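Side-chain contacts in DUF3822 family protein (PDB 3HRG), which is of unknown function but has an actin-like ATPase fold, which suggests, without proof, a relation to nucleotide-handling proteins: residues Ala50-Val55 and Thr129-Gln134; Glu84-Glu89 and Val107-Leu112; Lys113-Val118 and Leu147-Ser152. One frame throughout, in Å; residues are numbered along the deposited sequence. Where two conformers were deposited one is given.

Interaction 1 of 3, residues Ala50-Val55 and Thr129-Gln134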
# COMPACT_ATOMS: atom_id res chain seq x y z
N ALA A 50 5.49 16.30 -11.17
CA ALA A 50 6.74 16.72 -11.83
C ALA A 50 7.75 15.58 -11.83
O ALA A 50 8.45 15.38 -12.82
CB ALA A 50 7.33 18.03 -11.19
N ASN A 51 7.82 14.83 -10.73
CA ASN A 51 8.70 13.66 -10.67
C ASN A 51 8.25 12.61 -11.67
O ASN A 51 9.09 11.99 -12.33
CB ASN A 51 8.77 13.07 -9.27
CG ASN A 51 9.79 13.79 -8.38
OD1 ASN A 51 10.99 13.61 -8.55
ND2 ASN A 51 9.32 14.52 -7.37
N LEU A 52 6.93 12.40 -11.76
CA LEU A 52 6.36 11.43 -12.69
C LEU A 52 6.68 11.81 -14.15
O LEU A 52 7.10 10.95 -14.94
CB LEU A 52 4.85 11.30 -12.44
CG LEU A 52 4.02 10.21 -13.11
CD1 LEU A 52 4.54 8.87 -12.70
CD2 LEU A 52 2.56 10.36 -12.70
N LYS A 53 6.47 13.08 -14.51
CA LYS A 53 6.76 13.51 -15.86
C LYS A 53 8.24 13.30 -16.19
O LYS A 53 8.57 12.91 -17.30
CB LYS A 53 6.32 14.95 -16.10
CG LYS A 53 4.80 15.11 -16.13
CD LYS A 53 4.38 16.57 -16.28
CE LYS A 53 2.87 16.71 -16.37
NZ LYS A 53 2.43 18.12 -16.60
N ASN A 54 9.12 13.58 -15.22
CA ASN A 54 10.56 13.35 -15.42
C ASN A 54 10.89 11.87 -15.68
O ASN A 54 11.60 11.58 -16.61
CB ASN A 54 11.38 13.82 -14.21
CG ASN A 54 11.58 15.31 -14.16
OD1 ASN A 54 11.44 15.99 -15.18
ND2 ASN A 54 11.96 15.84 -12.98
N VAL A 55 10.34 10.97 -14.88
CA VAL A 55 10.67 9.53 -15.05
C VAL A 55 10.09 8.98 -16.37
O VAL A 55 10.72 8.15 -17.01
CB VAL A 55 10.27 8.64 -13.84
CG1 VAL A 55 8.78 8.34 -13.84
CG2 VAL A 55 11.04 7.31 -13.90
N THR A 129 -4.55 12.75 -14.24
CA THR A 129 -4.68 13.24 -15.62
C THR A 129 -3.51 12.79 -16.46
O THR A 129 -3.67 12.30 -17.57
CB THR A 129 -4.76 14.77 -15.63
OG1 THR A 129 -5.87 15.17 -14.80
CG2 THR A 129 -4.93 15.35 -17.05
N PHE A 130 -2.31 12.91 -15.91
CA PHE A 130 -1.13 12.50 -16.64
C PHE A 130 -1.15 10.99 -16.89
O PHE A 130 -0.92 10.58 -18.01
CB PHE A 130 0.15 12.90 -15.91
CG PHE A 130 1.38 12.43 -16.61
CD1 PHE A 130 1.85 13.10 -17.72
CD2 PHE A 130 2.05 11.30 -16.18
CE1 PHE A 130 2.97 12.67 -18.40
CE2 PHE A 130 3.18 10.85 -16.84
CZ PHE A 130 3.65 11.53 -17.95
N LEU A 131 -1.42 10.20 -15.86
CA LEU A 131 -1.45 8.74 -16.03
C LEU A 131 -2.58 8.23 -16.94
O LEU A 131 -2.37 7.28 -17.70
CB LEU A 131 -1.47 8.04 -14.68
CG LEU A 131 -0.16 8.18 -13.90
CD1 LEU A 131 -0.35 7.79 -12.40
CD2 LEU A 131 0.98 7.38 -14.55
N ASN A 132 -3.73 8.87 -16.90
CA ASN A 132 -4.86 8.51 -17.76
C ASN A 132 -4.52 8.79 -19.23
O ASN A 132 -4.99 8.09 -20.13
CB ASN A 132 -6.12 9.23 -17.30
CG ASN A 132 -7.32 8.86 -18.12
OD1 ASN A 132 -7.84 7.74 -18.02
ND2 ASN A 132 -7.82 9.82 -18.88
N GLU A 133 -3.70 9.81 -19.49
CA GLU A 133 -3.26 10.13 -20.85
C GLU A 133 -2.32 9.04 -21.35
O GLU A 133 -2.44 8.63 -22.50
CB GLU A 133 -2.57 11.51 -20.94
CG GLU A 133 -3.53 12.69 -20.78
CD GLU A 133 -2.88 14.05 -20.44
OE1 GLU A 133 -1.70 14.09 -19.99
OE2 GLU A 133 -3.59 15.09 -20.59
N GLN A 134 -1.40 8.57 -20.50
CA GLN A 134 -0.44 7.53 -20.91
C GLN A 134 -1.12 6.17 -21.00
O GLN A 134 -0.86 5.42 -21.92
CB GLN A 134 0.76 7.42 -19.95
CG GLN A 134 1.40 8.72 -19.50
CD GLN A 134 1.62 9.71 -20.63
OE1 GLN A 134 2.21 9.40 -21.66
NE2 GLN A 134 1.16 10.94 -20.41
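Leu-52 and Phe-130 meet because both first torsions swing the side chain the same way: in each, CG stands anti to the backbone N (chi1 177° in Phe-130), and each CB already points at the other helix. The contact is helix-helix packing in the first half of an actin-like fold. Helix 48-58 meets helix 125-134, and the two short segments run nearly parallel, their axes 27° apart and 11.1 Å from each other at the closest. No hydrogen bond joins them. The contact is apolar and rests on four side chains.

Phe-130 is the centre of it. Leu-52 CD2 meets the ring obliquely, 3.6 Å from Phe-130 CD2. The same methyl also touches Leu-131, with Leu-52 CD2 3.7 Å from Leu-131 CG. One branch thus fits against two successive residues of the other helix. Leu-52 and Leu-131 both also pack on Leu-17 of strand 12-17, which ties the pair of helices to the neighbouring sheet.

Lys-53 takes the solvent side. Its extended chain runs past the ring, and CG lies over one face, 4.0 Å from the ring centroid of Phe-130 and 21° off the ring normal. This is a CH-pi contact made by the aliphatic stem. Lys-53 NZ and Glu-133 OE1, 6.7 Å apart, may attract each other weakly at long range.

Phe-56 of helix 48-58 adds an edge-to-face ring pair with Phe-130. Gln-134 is modelled in two conformers. In one of them its amide folds back within its own helix, and NE2 lies above the opposite face of the Phe-130 ring, toward the rim. In that conformer Gln-134 NE2 donates to Phe-130 O at 3.2 Å, and this carbonyl then accepts from both Gln-134 N and Gln-134 NE2.

Interaction 2 of 3, residues Glu84-Glu89 and Val107-Leu112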
# COMPACT_ATOMS: atom_id res chain seq x y z
N GLU A 84 -20.87 -3.83 3.36
CA GLU A 84 -22.29 -3.70 3.68
C GLU A 84 -22.69 -2.27 4.09
O GLU A 84 -23.88 -1.97 4.10
CB GLU A 84 -22.69 -4.73 4.74
CG GLU A 84 -22.16 -4.41 6.09
CD GLU A 84 -22.33 -5.52 7.09
OE1 GLU A 84 -23.11 -6.49 6.86
OE2 GLU A 84 -21.64 -5.40 8.14
N LEU A 85 -21.71 -1.44 4.46
CA LEU A 85 -21.95 -0.04 4.81
C LEU A 85 -21.58 0.92 3.68
O LEU A 85 -21.77 2.13 3.82
CB LEU A 85 -21.17 0.34 6.07
CG LEU A 85 -21.66 -0.28 7.39
CD1 LEU A 85 -20.70 0.05 8.51
CD2 LEU A 85 -23.06 0.22 7.67
N PHE A 86 -21.06 0.41 2.56
CA PHE A 86 -20.64 1.25 1.47
C PHE A 86 -21.69 1.49 0.38
O PHE A 86 -22.33 0.55 -0.07
CB PHE A 86 -19.44 0.61 0.78
CG PHE A 86 -18.95 1.40 -0.40
CD1 PHE A 86 -18.28 2.60 -0.21
CD2 PHE A 86 -19.12 0.93 -1.70
CE1 PHE A 86 -17.81 3.35 -1.31
CE2 PHE A 86 -18.66 1.66 -2.78
CZ PHE A 86 -18.02 2.87 -2.59
N GLU A 87 -21.81 2.75 -0.03
CA GLU A 87 -22.65 3.16 -1.13
C GLU A 87 -21.79 4.14 -1.96
O GLU A 87 -21.20 5.11 -1.39
CB GLU A 87 -23.94 3.80 -0.62
CG GLU A 87 -24.76 2.93 0.38
CD GLU A 87 -25.19 1.56 -0.19
OE1 GLU A 87 -25.16 1.36 -1.42
OE2 GLU A 87 -25.56 0.67 0.63
N GLU A 88 -21.70 3.89 -3.26
CA GLU A 88 -20.89 4.71 -4.17
C GLU A 88 -21.19 6.18 -4.08
O GLU A 88 -20.27 7.02 -4.04
CB GLU A 88 -21.08 4.29 -5.64
CG GLU A 88 -20.21 5.12 -6.57
CD GLU A 88 -20.22 4.66 -8.01
OE1 GLU A 88 -21.29 4.60 -8.65
OE2 GLU A 88 -19.13 4.41 -8.52
N GLU A 89 -22.48 6.49 -3.98
CA GLU A 89 -22.95 7.87 -3.89
C GLU A 89 -22.46 8.59 -2.61
O GLU A 89 -22.45 9.81 -2.57
CB GLU A 89 -24.49 7.95 -3.98
CG GLU A 89 -25.28 7.51 -2.74
CD GLU A 89 -26.79 7.55 -2.94
OE1 GLU A 89 -27.24 7.67 -4.10
OE2 GLU A 89 -27.52 7.45 -1.95
N VAL A 107 -11.21 11.41 -5.72
CA VAL A 107 -11.52 10.30 -4.82
C VAL A 107 -11.94 9.07 -5.65
O VAL A 107 -12.85 9.17 -6.47
CB VAL A 107 -12.58 10.68 -3.82
CG1 VAL A 107 -12.93 9.44 -2.94
CG2 VAL A 107 -12.11 11.87 -2.95
N MSE A 108 -11.27 7.94 -5.42
CA MSE A 108 -11.54 6.68 -6.09
C MSE A 108 -11.79 5.63 -5.02
O MSE A 108 -11.65 5.91 -3.84
CB MSE A 108 -10.31 6.24 -6.86
CG MSE A 108 -9.65 7.34 -7.65
SE MSE A 108 -8.33 6.62 -8.82
CE MSE A 108 -9.57 5.71 -10.05
N TYR A 109 -12.18 4.43 -5.44
CA TYR A 109 -12.36 3.35 -4.49
C TYR A 109 -12.13 1.98 -5.12
O TYR A 109 -12.35 1.80 -6.31
CB TYR A 109 -13.74 3.40 -3.83
CG TYR A 109 -14.88 3.12 -4.73
CD1 TYR A 109 -15.32 1.82 -4.94
CD2 TYR A 109 -15.53 4.14 -5.41
CE1 TYR A 109 -16.39 1.55 -5.80
CE2 TYR A 109 -16.60 3.89 -6.23
CZ TYR A 109 -17.01 2.58 -6.43
OH TYR A 109 -18.07 2.30 -7.27
N ASN A 110 -11.68 1.04 -4.29
CA ASN A 110 -11.53 -0.35 -4.64
C ASN A 110 -12.42 -1.22 -3.75
O ASN A 110 -12.35 -1.12 -2.53
CB ASN A 110 -10.13 -0.84 -4.37
CG ASN A 110 -9.05 -0.07 -5.10
OD1 ASN A 110 -7.99 0.16 -4.52
ND2 ASN A 110 -9.28 0.32 -6.36
N ILE A 111 -13.19 -2.10 -4.37
CA ILE A 111 -13.98 -3.05 -3.66
C ILE A 111 -13.18 -4.36 -3.50
O ILE A 111 -12.70 -4.92 -4.49
CB ILE A 111 -15.30 -3.36 -4.39
CG1 ILE A 111 -16.13 -2.10 -4.50
CG2 ILE A 111 -16.10 -4.47 -3.61
CD1 ILE A 111 -17.38 -2.23 -5.40
N LEU A 112 -13.03 -4.82 -2.27
CA LEU A 112 -12.35 -6.07 -1.97
C LEU A 112 -13.48 -7.05 -1.66
O LEU A 112 -13.86 -7.22 -0.51
CB LEU A 112 -11.37 -5.92 -0.82
CG LEU A 112 -10.12 -5.05 -1.00
CD1 LEU A 112 -10.37 -3.54 -1.26
CD2 LEU A 112 -9.21 -5.25 0.23
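Tyr-109 on strand 105-112 faces Phe-86 and Glu-88 in the loop that follows strand 78-82, with the CA atoms of Glu-88 and Tyr-109 8.6 Å apart. The loop runs beside the strand, roughly antiparallel to it, and side chains alone bridge the gap.

Phe-86 and Tyr-109 form an edge-to-face aromatic pair. The edge of Phe-86 points at the Tyr-109 ring, with the centroids 4.9 Å apart and the planes at 56°. Phe-86 CZ sits over the centre of that ring, 3.7 Å from Tyr-109 CD1. Phe-86 also packs on Val-118 of the central strand and on Ala-91.

Glu-88 reaches the far end of the tyrosine. Its CG is anti to the backbone N (chi1 -179°) and the chain is extended, which carries the carboxylate to the phenol. Tyr-109 OH donates to Glu-88 OE2 at 2.7 Å. The oxygen is met from above the carboxylate plane, 57° out of it. A phenylalanine in place of Tyr-109 would probably leave the Glu-88 carboxylate without this donor and freer to turn.

The phenol therefore joins two chemistries: the pi face of the ring for the edge of Phe-86, and a hydrogen bond to the carboxylate of Glu-88, an exposed residue.

Interaction 3 of 3, residues Lys113-Val118 and Leu147-Ser152; sequences KKNNVV and LIEYFS
Asn-115 carries the direct polar approach to helix 144-154. It belongs to the type I turn from Lys-113 to Asn-116, and with CG anti to the carbonyl carbon (chi1 -57°) its amide is carried toward the helix. Asn-115 ND2 comes 3.0 Å from Ser-152 OG. The hydroxyl of Ser-152 is hydrogen-bonded to the carbonyl of Gly-180.

Two waters add bridges. The first accepts from Asn-115 ND2 and donates to Glu-149 O, 2.7 Å away. The second donates to Asn-115 OD1, also at 2.7 Å, and makes a weak bond to Glu-149 OE2. Both ends of the amide are thus engaged by water, which would tend to fix its rotation.

The packing is light. Asn-115 OD1 lies 3.6 Å from Glu-149 CG, and the two side chains cross at about a right angle, their amide and carboxylate planes 37° apart. Ile-148 CG2 lies 4.4 Å from Asn-115 CG.

The turn links strands 105-112 and 117-124 into a beta hairpin. Asn-116 and Val-117 both face Leu-112, forming a G1 beta bulge. The contact sets this hairpin end against helix 144-154, whose Ile-148 and Ser-152 also pack on strand 171-178, and whose Leu-147 and Tyr-150 meet helix 248-255.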
# COMPACT_ATOMS: atom_id res chain seq x y z
N LYS A 113 -14.04 -7.67 -2.71
CA LYS A 113 -15.22 -8.57 -2.55
C LYS A 113 -15.00 -9.74 -1.58
O LYS A 113 -15.81 -9.96 -0.67
CB LYS A 113 -15.69 -9.11 -3.91
CG LYS A 113 -16.96 -9.95 -3.85
N LYS A 114 -13.88 -10.44 -1.76
CA LYS A 114 -13.48 -11.55 -0.89
C LYS A 114 -13.36 -11.15 0.60
O LYS A 114 -13.71 -11.95 1.47
CB LYS A 114 -12.15 -12.13 -1.39
N ASN A 115 -12.91 -9.93 0.89
CA ASN A 115 -12.75 -9.44 2.28
C ASN A 115 -13.91 -8.61 2.82
O ASN A 115 -13.85 -8.12 3.94
CB ASN A 115 -11.46 -8.61 2.36
CG ASN A 115 -10.25 -9.41 1.93
OD1 ASN A 115 -9.80 -9.28 0.79
ND2 ASN A 115 -9.79 -10.29 2.78
N ASN A 116 -14.95 -8.41 2.01
CA ASN A 116 -16.11 -7.59 2.41
C ASN A 116 -15.78 -6.18 2.89
O ASN A 116 -16.37 -5.66 3.86
CB ASN A 116 -16.96 -8.36 3.42
CG ASN A 116 -17.64 -9.53 2.79
OD1 ASN A 116 -18.49 -9.36 1.91
ND2 ASN A 116 -17.29 -10.74 3.22
N VAL A 117 -14.82 -5.54 2.21
CA VAL A 117 -14.50 -4.18 2.54
C VAL A 117 -14.24 -3.36 1.29
O VAL A 117 -14.01 -3.91 0.18
CB VAL A 117 -13.27 -4.03 3.47
CG1 VAL A 117 -13.41 -4.81 4.79
CG2 VAL A 117 -12.01 -4.46 2.76
N VAL A 118 -14.28 -2.05 1.48
CA VAL A 118 -13.97 -1.09 0.41
C VAL A 118 -12.95 -0.13 0.92
O VAL A 118 -13.03 0.29 2.06
CB VAL A 118 -15.23 -0.31 0.02
CG1 VAL A 118 -14.92 0.80 -1.06
CG2 VAL A 118 -16.29 -1.25 -0.45
N LEU A 147 -2.44 -4.99 -0.01
CA LEU A 147 -1.88 -5.33 1.29
C LEU A 147 -2.91 -6.05 2.17
O LEU A 147 -2.59 -7.06 2.79
CB LEU A 147 -1.28 -4.11 2.00
CG LEU A 147 0.04 -3.54 1.49
CD1 LEU A 147 0.51 -2.37 2.35
CD2 LEU A 147 1.14 -4.59 1.44
N ILE A 148 -4.13 -5.56 2.18
CA ILE A 148 -5.21 -6.18 2.96
C ILE A 148 -5.51 -7.57 2.45
O ILE A 148 -5.62 -8.50 3.25
CB ILE A 148 -6.49 -5.33 2.92
CG1 ILE A 148 -6.25 -4.10 3.77
CG2 ILE A 148 -7.69 -6.14 3.45
CD1 ILE A 148 -7.29 -3.01 3.64
N GLU A 149 -5.60 -7.74 1.13
CA GLU A 149 -5.86 -9.09 0.59
C GLU A 149 -4.74 -10.08 0.98
O GLU A 149 -5.00 -11.22 1.38
CB GLU A 149 -6.02 -9.06 -0.92
CG GLU A 149 -7.15 -8.17 -1.35
CD GLU A 149 -7.57 -8.34 -2.78
OE1 GLU A 149 -6.97 -9.15 -3.51
OE2 GLU A 149 -8.56 -7.67 -3.14
N TYR A 150 -3.51 -9.64 0.86
CA TYR A 150 -2.35 -10.45 1.20
C TYR A 150 -2.29 -10.77 2.71
O TYR A 150 -2.16 -11.92 3.10
CB TYR A 150 -1.09 -9.70 0.78
CG TYR A 150 0.21 -10.43 1.04
CD1 TYR A 150 0.67 -11.39 0.16
CD2 TYR A 150 1.00 -10.12 2.15
CE1 TYR A 150 1.90 -12.06 0.37
CE2 TYR A 150 2.22 -10.79 2.39
CZ TYR A 150 2.66 -11.75 1.48
OH TYR A 150 3.83 -12.41 1.66
N PHE A 151 -2.35 -9.75 3.53
CA PHE A 151 -2.30 -9.94 4.98
C PHE A 151 -3.52 -10.74 5.51
O PHE A 151 -3.39 -11.51 6.45
CB PHE A 151 -2.21 -8.63 5.72
CG PHE A 151 -0.92 -7.84 5.47
CD1 PHE A 151 0.32 -8.43 5.45
CD2 PHE A 151 -0.98 -6.45 5.41
CE1 PHE A 151 1.48 -7.66 5.30
CE2 PHE A 151 0.17 -5.66 5.24
CZ PHE A 151 1.39 -6.26 5.19
N SER A 152 -4.68 -10.58 4.90
CA SER A 152 -5.86 -11.35 5.29
C SER A 152 -5.55 -12.86 5.24
O SER A 152 -5.85 -13.59 6.16
CB SER A 152 -7.06 -11.03 4.40
OG SER A 152 -8.12 -11.95 4.65
O HOH W 1 -7.57 -12.05 1.10
O HOH W 2 -10.67 -9.10 -1.72

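How the interactions relate
Interactions 2 and 3 are neighbours, with centres 13 Å apart, and share the hairpin of strands 105-112 and 117-124. Leu-112 joins them: its N lies 2.8 Å from Val-117 O, a probable hydrogen bond, and its CD2 is 3.7 Å from Ile-148 CG2. Val-118 CG1 also packs against Asn-110 O. Interaction 1 stands apart. Its centre is 26 Å from that of interaction 2 and 29 Å from that of interaction 3, on the other side of the chain's centre from the latter. Strand 117-124 leads directly into helix 125-134. An unknown ligand is bound about 12 Å from the Leu-52 side chain in interaction 1.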